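Local coordinates for protein MccF (Escherichia coli, PDB 4IIY) that confers self-immunity to microcin C7 and, as a peptidase S66 family member, probably acts as a serine carboxypeptidase-like hydrolase on the toxin, at residues Thr111-Gly119 against Gly165-Gly173; Tyr200-Asp208 against Phe334-Leu345. The protein carries 1 engineered substitution. One frame throughout, in Å; residues are numbered along the deposited sequence.

Interaction 1: residues Thr111-Gly119 against Gly165-Gly173; sequences TCIMSTIGG and GPALIPSFG. With 1EI (5'-O-(L-alpha-glutamylsulfamoyl)inosine), chain K.
M114 to I117, on strand 110-115 and the loop that follows, meet P166 to P170 and F172 where a central strand of the parallel part of a mixed sheet runs out into a ligand-binding loop. The short, weakly bonded helix about 168-172 crosses this strand nearly perpendicularly, the two axes making 87°. Two main-chain hydrogen bonds fix the junction: L168 N donates to S115 O at 2.9 Å, and I169 N donates to T116 O. Both donors lie in the plane of the carbonyl they address, so the consecutive amides of L168 and I169 are taken up by the successive carbonyls of S115 and T116.

M114 runs from CB, its CG anti to the backbone N, across the second segment. CG rests 3.8 Å from P166 O, a buried carbonyl oxygen with no polar partner in the model. SD then packs on L168 CB, and a bend at chi3 (-71°) carries CE to the rim of the F172 ring, where it lies 3.8 Å from CE2. SD sits 84° off the ring normal, a Met-aromatic contact made at the edge; F186 adds an edge-to-face ring contact to the same phenylalanine.

Further along, I169 sets its CD1 against T116 CB, while the T116 hydroxyl is engaged by S50 and F49 O. I117 lays CG1 3.9 Å from P170 CD, its side chain at a slant to the proline. S171 OG accepts from A167 N, joining the helix to the residue before it. Beyond I117 the chain reaches the glutamylsulfamoyl inosine: G118 N donates to sulfamoyl oxygen OAF, and G119 N donates to the glutamyl carbonyl O over 2.8 Å.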
loop_
_atom_site.group_PDB
_atom_site.type_symbol
_atom_site.label_atom_id
_atom_site.label_comp_id
_atom_site.label_asym_id
_atom_site.label_seq_id
_atom_site.Cartn_x
_atom_site.Cartn_y
_atom_site.Cartn_z
ATOM N N THR B 111 -25.473 7.803 19.716
ATOM C CA THR B 111 -25.203 9.084 19.069
ATOM C C THR B 111 -23.868 9.064 18.307
ATOM O O THR B 111 -23.699 9.761 17.309
ATOM C CB THR B 111 -25.192 10.237 20.100
ATOM O OG1 THR B 111 -26.496 10.365 20.684
ATOM C CG2 THR B 111 -24.819 11.559 19.458
ATOM N N CYS B 112 -22.921 8.270 18.807
ATOM C CA CYS B 112 -21.558 8.230 18.277
ATOM C C CYS B 112 -21.107 6.785 18.157
ATOM O O CYS B 112 -21.257 6.001 19.101
ATOM C CB CYS B 112 -20.613 9.014 19.196
ATOM S SG CYS B 112 -18.850 8.895 18.810
ATOM N N ILE B 113 -20.586 6.441 16.982
ATOM C CA ILE B 113 -20.003 5.130 16.711
ATOM C C ILE B 113 -18.490 5.309 16.600
ATOM O O ILE B 113 -18.008 6.007 15.704
ATOM C CB ILE B 113 -20.583 4.525 15.417
ATOM C CG1 ILE B 113 -22.083 4.256 15.594
ATOM C CG2 ILE B 113 -19.850 3.248 15.033
ATOM C CD1 ILE B 113 -22.779 3.762 14.335
ATOM N N MET B 114 -17.763 4.698 17.535
ATOM C CA MET B 114 -16.333 4.926 17.724
ATOM C C MET B 114 -15.533 3.645 17.514
ATOM O O MET B 114 -15.853 2.597 18.079
ATOM C CB MET B 114 -16.090 5.451 19.146
ATOM C CG MET B 114 -14.621 5.679 19.503
ATOM S SD MET B 114 -14.400 6.280 21.204
ATOM C CE MET B 114 -15.048 7.949 21.047
ATOM N N SER B 115 -14.486 3.726 16.701
ATOM C CA SER B 115 -13.579 2.611 16.520
ATOM C C SER B 115 -12.866 2.263 17.817
ATOM O O SER B 115 -12.475 3.163 18.556
ATOM C CB SER B 115 -12.553 2.995 15.458
ATOM O OG SER B 115 -11.565 2.001 15.312
ATOM N N THR B 116 -12.672 0.976 18.095
ATOM C CA THR B 116 -11.798 0.605 19.210
ATOM C C THR B 116 -10.312 0.827 18.873
ATOM O O THR B 116 -9.541 1.322 19.709
ATOM C CB THR B 116 -11.985 -0.853 19.646
ATOM O OG1 THR B 116 -11.733 -1.712 18.527
ATOM C CG2 THR B 116 -13.397 -1.094 20.193
ATOM N N ILE B 117 -9.934 0.449 17.650
ATOM C CA ILE B 117 -8.565 0.527 17.146
ATOM C C ILE B 117 -8.610 0.191 15.658
ATOM O O ILE B 117 -9.608 -0.339 15.163
ATOM C CB ILE B 117 -7.632 -0.465 17.885
ATOM C CG1 ILE B 117 -6.156 -0.078 17.734
ATOM C CG2 ILE B 117 -7.882 -1.904 17.422
ATOM C CD1 ILE B 117 -5.254 -0.700 18.806
ATOM N N GLY B 118 -7.527 0.482 14.954
ATOM C CA GLY B 118 -7.409 0.153 13.546
ATOM C C GLY B 118 -6.826 -1.223 13.293
ATOM O O GLY B 118 -7.285 -2.216 13.866
ATOM N N GLY B 119 -5.829 -1.278 12.416
ATOM C CA GLY B 119 -5.232 -2.527 11.991
ATOM C C GLY B 119 -4.860 -2.439 10.521
ATOM O O GLY B 119 -4.000 -1.646 10.136
ATOM N N GLY B 165 -10.369 11.144 14.211
ATOM C CA GLY B 165 -10.220 11.461 15.614
ATOM C C GLY B 165 -10.085 10.213 16.450
ATOM O O GLY B 165 -9.835 9.127 15.922
ATOM N N PRO B 166 -10.248 10.362 17.772
ATOM C CA PRO B 166 -9.958 9.282 18.716
ATOM C C PRO B 166 -10.613 7.938 18.435
ATOM O O PRO B 166 -11.794 7.856 18.081
ATOM C CB PRO B 166 -10.507 9.827 20.039
ATOM C CG PRO B 166 -10.351 11.295 19.927
ATOM C CD PRO B 166 -10.456 11.648 18.461
ATOM N N ALA B 167 -9.816 6.891 18.628
ATOM C CA ALA B 167 -10.285 5.521 18.780
ATOM C C ALA B 167 -10.146 5.154 20.255
ATOM O O ALA B 167 -9.217 5.594 20.941
ATOM C CB ALA B 167 -9.482 4.572 17.896
ATOM N N LEU B 168 -11.069 4.346 20.751
ATOM C CA LEU B 168 -11.193 4.119 22.180
ATOM C C LEU B 168 -9.894 3.665 22.843
ATOM O O LEU B 168 -9.478 4.235 23.861
ATOM C CB LEU B 168 -12.314 3.116 22.420
ATOM C CG LEU B 168 -12.562 2.671 23.865
ATOM C CD1 LEU B 168 -12.953 3.834 24.739
ATOM C CD2 LEU B 168 -13.620 1.564 23.896
ATOM N N ILE B 169 -9.259 2.658 22.264
ATOM C CA ILE B 169 -8.101 2.036 22.896
ATOM C C ILE B 169 -6.826 2.895 22.809
ATOM O O ILE B 169 -6.276 3.294 23.839
ATOM C CB ILE B 169 -7.907 0.571 22.416
ATOM C CG1 ILE B 169 -9.143 -0.263 22.781
ATOM C CG2 ILE B 169 -6.630 -0.026 22.998
ATOM C CD1 ILE B 169 -9.108 -1.693 22.256
ATOM N N PRO B 170 -6.350 3.215 21.596
ATOM C CA PRO B 170 -5.112 4.003 21.564
ATOM C C PRO B 170 -5.312 5.416 22.102
ATOM O O PRO B 170 -4.426 5.946 22.764
ATOM C CB PRO B 170 -4.747 4.035 20.071
ATOM C CG PRO B 170 -6.040 3.813 19.357
ATOM C CD PRO B 170 -6.824 2.872 20.245
ATOM N N SER B 171 -6.458 6.029 21.835
ATOM C CA SER B 171 -6.601 7.440 22.172
ATOM C C SER B 171 -7.034 7.676 23.615
ATOM O O SER B 171 -6.454 8.498 24.324
ATOM C CB SER B 171 -7.585 8.127 21.223
ATOM O OG SER B 171 -7.258 7.887 19.864
ATOM N N PHE B 172 -8.081 6.985 24.043
ATOM C CA PHE B 172 -8.611 7.217 25.385
ATOM C C PHE B 172 -8.020 6.297 26.448
ATOM O O PHE B 172 -8.245 6.520 27.630
ATOM C CB PHE B 172 -10.146 7.227 25.395
ATOM C CG PHE B 172 -10.729 8.416 24.688
ATOM C CD1 PHE B 172 -10.377 9.695 25.079
ATOM C CD2 PHE B 172 -11.595 8.266 23.617
ATOM C CE1 PHE B 172 -10.891 10.810 24.417
ATOM C CE2 PHE B 172 -12.117 9.368 22.969
ATOM C CZ PHE B 172 -11.762 10.637 23.369
ATOM N N GLY B 173 -7.252 5.291 26.031
ATOM C CA GLY B 173 -6.480 4.487 26.961
ATOM C C GLY B 173 -5.079 5.030 27.224
ATOM O O GLY B 173 -4.327 4.467 28.020
HETATM O O6 1EI K . 2.091 -2.962 21.363
HETATM C C6 1EI K . 2.029 -1.731 21.152
HETATM N N1 1EI K . 2.880 -0.872 21.749
HETATM C C2 1EI K . 2.822 0.453 21.534
HETATM N N3 1EI K . 1.920 1.028 20.720
HETATM C C5 1EI K . 1.010 -1.179 20.241
HETATM C C4 1EI K . 1.013 0.271 20.066
HETATM N N7 1EI K . 0.004 -1.659 19.481
HETATM C C8 1EI K . -0.585 -0.605 18.867
HETATM N N9 1EI K . 0.024 0.537 19.220
HETATM C "C1'" 1EI K . -0.319 1.890 18.755
HETATM O "O4'" 1EI K . -1.707 2.022 18.481
HETATM C "C2'" 1EI K . 0.387 2.137 17.438
HETATM O "O2'" 1EI K . 1.662 2.735 17.672
HETATM C "C3'" 1EI K . -0.553 3.073 16.712
HETATM O "O3'" 1EI K . -0.054 4.406 16.792
HETATM C "C4'" 1EI K . -1.870 3.009 17.465
HETATM C "C5'" 1EI K . -3.034 2.658 16.548
HETATM O "O5'" 1EI K . -2.859 1.359 15.975
HETATM S SBF 1EI K . -3.704 0.980 14.752
HETATM O OAE 1EI K . -3.944 -0.447 14.782
HETATM O OAF 1EI K . -4.923 1.738 14.853
HETATM N NAQ 1EI K . -2.892 1.419 13.510
HETATM C C 1EI K . -3.307 1.403 12.226
HETATM O O 1EI K . -4.403 1.057 11.800
HETATM C CA 1EI K . -2.321 1.908 11.212
HETATM N N 1EI K . -1.041 2.198 11.835
HETATM C CB 1EI K . -2.175 0.892 10.084
HETATM C CG 1EI K . -2.005 1.586 8.735
HETATM C CD 1EI K . -0.575 2.039 8.548
HETATM O OE1 1EI K . 0.164 2.142 9.549
HETATM O OE2 1EI K . -0.189 2.292 7.393
#

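Interaction 2: residues Tyr200-Asp208 against Phe334-Leu345; sequences YTLPEKWSD and FDCSHTHPMLTL. With 1EI (5'-O-(L-alpha-glutamylsulfamoyl)inosine), chain K.
Y200, with CG beside the backbone N (chi1 -80°), and F334, with CG swung away from its own N (chi1 -171°), are turned so that their rings meet edge-to-face. F334 CZ stands 4.0 Å above the plane of the Y200 ring, over its centre, and the ring planes make 83°. Y200 OH reaches past this stack to donate to T344 O at 2.6 Å, tilted from the carbonyl plane, while L345 CD1 approaches the same hydroxyl. The side chains of Y200 and L343 run antiparallel, L343 CD1 beside Y200 CD1.

P203 comes up against D335 and P341, its CB 3.7 Å from P341 CG. D335 OD2 lies beside P203 CD, but the carboxylate is held through its polar ends: OD1 by a salt bridge to K302 and OD2 by N227. The peptide before P341 is cis. H340, the residue before it, pairs with S207 in a single antiparallel bridge, a hydrogen-bonded pair: S207 N donates to H340 O at 2.8 Å and H340 N donates to S207 O, both nearly straight on to the carbonyl.

This bridge ties the loop between strands 330-334 and 345-347 to the 200-208 segment, and that loop carries H338, predicted to belong to the charge relay system. An ST turn precedes the bridge, T339 N donating to S337 OG. T339 CG2 touches W206 CZ3 and D208 CB, and K302 also makes a cation-pi contact with the indole. H338 ND1 is hydrogen-bonded to E270 OE1, and NE2 accepts from the ligand amino N at 3.1 Å.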
loop_
_atom_site.group_PDB
_atom_site.type_symbol
_atom_site.label_atom_id
_atom_site.label_comp_id
_atom_site.label_asym_id
_atom_site.label_seq_id
_atom_site.Cartn_x
_atom_site.Cartn_y
_atom_site.Cartn_z
ATOM N N TYR B 200 -8.534 25.923 15.690
ATOM C CA TYR B 200 -7.896 24.916 16.527
ATOM C C TYR B 200 -6.885 25.502 17.505
ATOM O O TYR B 200 -6.131 26.420 17.168
ATOM C CB TYR B 200 -7.207 23.857 15.666
ATOM C CG TYR B 200 -8.162 22.829 15.117
ATOM C CD1 TYR B 200 -8.537 21.724 15.880
ATOM C CD2 TYR B 200 -8.691 22.958 13.841
ATOM C CE1 TYR B 200 -9.416 20.784 15.394
ATOM C CE2 TYR B 200 -9.575 22.016 13.344
ATOM C CZ TYR B 200 -9.929 20.937 14.125
ATOM O OH TYR B 200 -10.815 20.011 13.624
ATOM N N THR B 201 -6.871 24.940 18.711
ATOM C CA THR B 201 -5.787 25.148 19.651
ATOM C C THR B 201 -4.581 24.337 19.195
ATOM O O THR B 201 -4.716 23.375 18.428
ATOM C CB THR B 201 -6.192 24.680 21.054
ATOM O OG1 THR B 201 -6.630 23.315 20.990
ATOM C CG2 THR B 201 -7.326 25.532 21.584
ATOM N N LEU B 202 -3.405 24.738 19.656
ATOM C CA LEU B 202 -2.163 24.054 19.338
ATOM C C LEU B 202 -1.665 23.376 20.603
ATOM O O LEU B 202 -1.343 24.056 21.575
ATOM C CB LEU B 202 -1.120 25.072 18.874
ATOM C CG LEU B 202 0.246 24.501 18.489
ATOM C CD1 LEU B 202 0.148 23.709 17.195
ATOM C CD2 LEU B 202 1.282 25.622 18.359
ATOM N N PRO B 203 -1.616 22.032 20.618
ATOM C CA PRO B 203 -1.077 21.384 21.822
ATOM C C PRO B 203 0.318 21.903 22.164
ATOM O O PRO B 203 1.164 22.065 21.290
ATOM C CB PRO B 203 -1.026 19.906 21.428
ATOM C CG PRO B 203 -2.131 19.771 20.426
ATOM C CD PRO B 203 -2.098 21.048 19.637
ATOM N N GLU B 204 0.549 22.160 23.448
ATOM C CA GLU B 204 1.827 22.716 23.877
ATOM C C GLU B 204 2.947 21.698 23.750
ATOM O O GLU B 204 4.075 22.049 23.405
ATOM C CB GLU B 204 1.736 23.231 25.313
ATOM C CG GLU B 204 0.861 24.469 25.445
ATOM C CD GLU B 204 0.843 25.044 26.848
ATOM O OE1 GLU B 204 0.949 24.267 27.822
ATOM O OE2 GLU B 204 0.720 26.281 26.976
ATOM N N LYS B 205 2.627 20.434 24.008
ATOM C CA LYS B 205 3.609 19.357 23.960
ATOM C C LYS B 205 2.971 18.139 23.315
ATOM O O LYS B 205 1.743 17.984 23.347
ATOM C CB LYS B 205 4.066 18.983 25.371
ATOM C CG LYS B 205 4.733 20.100 26.157
ATOM C CD LYS B 205 6.128 20.361 25.644
ATOM C CE LYS B 205 6.831 21.406 26.494
ATOM N NZ LYS B 205 6.971 20.974 27.908
ATOM N N TRP B 206 3.803 17.273 22.747
ATOM C CA TRP B 206 3.326 16.054 22.098
ATOM C C TRP B 206 4.372 14.961 22.244
ATOM O O TRP B 206 5.519 15.226 22.626
ATOM C CB TRP B 206 3.041 16.307 20.609
ATOM C CG TRP B 206 4.272 16.679 19.836
ATOM C CD1 TRP B 206 4.882 17.914 19.786
ATOM C CD2 TRP B 206 5.078 15.806 19.033
ATOM N NE1 TRP B 206 5.995 17.852 18.991
ATOM C CE2 TRP B 206 6.143 16.576 18.520
ATOM C CE3 TRP B 206 4.999 14.452 18.691
ATOM C CZ2 TRP B 206 7.114 16.038 17.688
ATOM C CZ3 TRP B 206 5.967 13.921 17.866
ATOM C CH2 TRP B 206 7.012 14.711 17.374
ATOM N N SER B 207 3.987 13.725 21.956
ATOM C CA SER B 207 4.939 12.623 21.953
ATOM C C SER B 207 4.509 11.557 20.967
ATOM O O SER B 207 3.330 11.452 20.614
ATOM C CB SER B 207 5.075 11.986 23.339
ATOM O OG SER B 207 6.217 11.132 23.390
ATOM N N ASP B 208 5.474 10.747 20.551
ATOM C CA ASP B 208 5.196 9.590 19.718
ATOM C C ASP B 208 5.848 8.315 20.242
ATOM O O ASP B 208 5.845 7.305 19.548
ATOM C CB ASP B 208 5.613 9.832 18.258
ATOM C CG ASP B 208 7.110 10.041 18.091
ATOM O OD1 ASP B 208 7.821 10.192 19.116
ATOM O OD2 ASP B 208 7.579 10.083 16.924
ATOM N N PHE B 334 0.430 18.896 11.699
ATOM C CA PHE B 334 -0.854 19.020 12.384
ATOM C C PHE B 334 -1.039 17.849 13.357
ATOM O O PHE B 334 -0.690 16.704 13.042
ATOM C CB PHE B 334 -1.991 19.085 11.348
ATOM C CG PHE B 334 -3.353 19.426 11.914
ATOM C CD1 PHE B 334 -3.553 20.544 12.709
ATOM C CD2 PHE B 334 -4.452 18.649 11.585
ATOM C CE1 PHE B 334 -4.817 20.853 13.195
ATOM C CE2 PHE B 334 -5.716 18.959 12.056
ATOM C CZ PHE B 334 -5.898 20.064 12.868
ATOM N N ASP B 335 -1.584 18.144 14.535
ATOM C CA ASP B 335 -1.751 17.151 15.592
ATOM C C ASP B 335 -3.047 16.367 15.425
ATOM O O ASP B 335 -3.913 16.358 16.303
ATOM C CB ASP B 335 -1.696 17.822 16.964
ATOM C CG ASP B 335 -0.344 18.441 17.240
ATOM O OD1 ASP B 335 0.613 17.680 17.512
ATOM O OD2 ASP B 335 -0.227 19.688 17.151
ATOM N N CYS B 336 -3.166 15.695 14.288
ATOM C CA CYS B 336 -4.312 14.837 14.026
ATOM C C CYS B 336 -3.766 13.621 13.301
ATOM O O CYS B 336 -3.749 13.568 12.062
ATOM C CB CYS B 336 -5.373 15.587 13.212
ATOM S SG CYS B 336 -6.922 14.696 12.991
ATOM N N SER B 337 -3.268 12.666 14.076
ATOM C CA SER B 337 -2.480 11.574 13.528
ATOM C C SER B 337 -2.320 10.514 14.603
ATOM O O SER B 337 -3.144 10.437 15.514
ATOM C CB SER B 337 -1.116 12.093 13.069
ATOM O OG SER B 337 -0.333 12.492 14.178
ATOM N N HIS B 338 -1.273 9.696 14.494
ATOM C CA HIS B 338 -0.993 8.676 15.497
ATOM C C HIS B 338 -0.227 9.222 16.712
ATOM O O HIS B 338 -0.023 8.492 17.689
ATOM C CB HIS B 338 -0.169 7.540 14.895
ATOM C CG HIS B 338 -0.921 6.635 13.966
ATOM N ND1 HIS B 338 -1.480 7.052 12.775
ATOM C CD2 HIS B 338 -1.146 5.304 14.038
ATOM C CE1 HIS B 338 -2.032 6.013 12.163
ATOM N NE2 HIS B 338 -1.843 4.942 12.911
ATOM N N THR B 339 0.233 10.471 16.663
ATOM C CA THR B 339 0.925 11.041 17.822
ATOM C C THR B 339 -0.082 11.480 18.895
ATOM O O THR B 339 -1.269 11.628 18.618
ATOM C CB THR B 339 1.833 12.212 17.414
ATOM O OG1 THR B 339 1.040 13.246 16.811
ATOM C CG2 THR B 339 2.881 11.755 16.402
ATOM N N HIS B 340 0.395 11.655 20.125
ATOM C CA HIS B 340 -0.432 12.134 21.238
ATOM C C HIS B 340 0.005 13.537 21.629
ATOM O O HIS B 340 1.204 13.820 21.692
ATOM C CB HIS B 340 -0.298 11.213 22.456
ATOM C CG HIS B 340 -0.849 9.844 22.227
ATOM N ND1 HIS B 340 -2.180 9.531 22.415
ATOM C CD2 HIS B 340 -0.252 8.707 21.795
ATOM C CE1 HIS B 340 -2.373 8.259 22.116
ATOM N NE2 HIS B 340 -1.222 7.737 21.737
ATOM N N PRO B 341 -0.951 14.428 21.912
ATOM C CA PRO B 341 -2.404 14.231 21.864
ATOM C C PRO B 341 -2.932 14.355 20.437
ATOM O O PRO B 341 -2.211 14.768 19.527
ATOM C CB PRO B 341 -2.923 15.382 22.725
ATOM C CG PRO B 341 -1.950 16.488 22.448
ATOM C CD PRO B 341 -0.598 15.811 22.284
ATOM N N MET B 342 -4.192 13.991 20.259
ATOM C CA MET B 342 -4.813 13.985 18.949
ATOM C C MET B 342 -6.035 14.896 18.938
ATOM O O MET B 342 -6.888 14.800 19.820
ATOM C CB MET B 342 -5.238 12.560 18.607
ATOM C CG MET B 342 -5.742 12.415 17.194
ATOM S SD MET B 342 -6.610 10.853 16.937
ATOM C CE MET B 342 -6.705 10.963 15.150
ATOM N N LEU B 343 -6.107 15.777 17.946
ATOM C CA LEU B 343 -7.268 16.634 17.742
ATOM C C LEU B 343 -8.309 15.891 16.900
ATOM O O LEU B 343 -7.977 14.941 16.188
ATOM C CB LEU B 343 -6.845 17.914 17.022
ATOM C CG LEU B 343 -5.723 18.698 17.718
ATOM C CD1 LEU B 343 -5.204 19.821 16.829
ATOM C CD2 LEU B 343 -6.191 19.251 19.058
ATOM N N THR B 344 -9.558 16.329 16.980
ATOM C CA THR B 344 -10.662 15.764 16.206
ATOM C C THR B 344 -10.939 16.652 14.988
ATOM O O THR B 344 -11.075 17.878 15.137
ATOM C CB THR B 344 -11.917 15.632 17.089
ATOM O OG1 THR B 344 -11.696 14.620 18.078
ATOM C CG2 THR B 344 -13.129 15.246 16.258
ATOM N N LEU B 345 -11.032 16.044 13.801
ATOM C CA LEU B 345 -11.173 16.777 12.540
ATOM C C LEU B 345 -12.327 16.234 11.694
ATOM O O LEU B 345 -12.313 15.067 11.291
ATOM C CB LEU B 345 -9.881 16.636 11.733
ATOM C CG LEU B 345 -9.839 17.311 10.364
ATOM C CD1 LEU B 345 -9.792 18.820 10.511
ATOM C CD2 LEU B 345 -8.638 16.817 9.564
HETATM O O6 1EI K . 2.091 -2.962 21.363
HETATM C C6 1EI K . 2.029 -1.731 21.152
HETATM N N1 1EI K . 2.880 -0.872 21.749
HETATM C C2 1EI K . 2.822 0.453 21.534
HETATM N N3 1EI K . 1.920 1.028 20.720
HETATM C C5 1EI K . 1.010 -1.179 20.241
HETATM C C4 1EI K . 1.013 0.271 20.066
HETATM N N7 1EI K . 0.004 -1.659 19.481
HETATM C C8 1EI K . -0.585 -0.605 18.867
HETATM N N9 1EI K . 0.024 0.537 19.220
HETATM C "C1'" 1EI K . -0.319 1.890 18.755
HETATM O "O4'" 1EI K . -1.707 2.022 18.481
HETATM C "C2'" 1EI K . 0.387 2.137 17.438
HETATM O "O2'" 1EI K . 1.662 2.735 17.672
HETATM C "C3'" 1EI K . -0.553 3.073 16.712
HETATM O "O3'" 1EI K . -0.054 4.406 16.792
HETATM C "C4'" 1EI K . -1.870 3.009 17.465
HETATM C "C5'" 1EI K . -3.034 2.658 16.548
HETATM O "O5'" 1EI K . -2.859 1.359 15.975
HETATM S SBF 1EI K . -3.704 0.980 14.752
HETATM O OAE 1EI K . -3.944 -0.447 14.782
HETATM O OAF 1EI K . -4.923 1.738 14.853
HETATM N NAQ 1EI K . -2.892 1.419 13.510
HETATM C C 1EI K . -3.307 1.403 12.226
HETATM O O 1EI K . -4.403 1.057 11.800
HETATM C CA 1EI K . -2.321 1.908 11.212
HETATM N N 1EI K . -1.041 2.198 11.835
HETATM C CB 1EI K . -2.175 0.892 10.084
HETATM C CG 1EI K . -2.005 1.586 8.735
HETATM C CD 1EI K . -0.575 2.039 8.548
HETATM O OE1 1EI K . 0.164 2.142 9.549
HETATM O OE2 1EI K . -0.189 2.292 7.393
#

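Overall arrangement
Interactions 1 and 2 have centres about 15 Å apart and meet at the bound glutamylsulfamoyl inosine. Residues 111-119 supply backbone N-H groups to the sulfamoyl and glutamyl oxygens, whereas 334-345 brings H338 to the ligand's amino N. The two contacts also touch directly: P170 O lies 3.2 Å from H340 CE1, and P166 CD packs against T344 OG1 at the same distance. The side chains of P170 and H338 are about 7 Å apart, as are those of I117 and A145. A145, an engineered residue, occupies the predicted nucleophile position, so 111-119, 165-173 and 334-345 border the probable catalytic centre, while 200-208 packs on the H338 loop from outside the pocket.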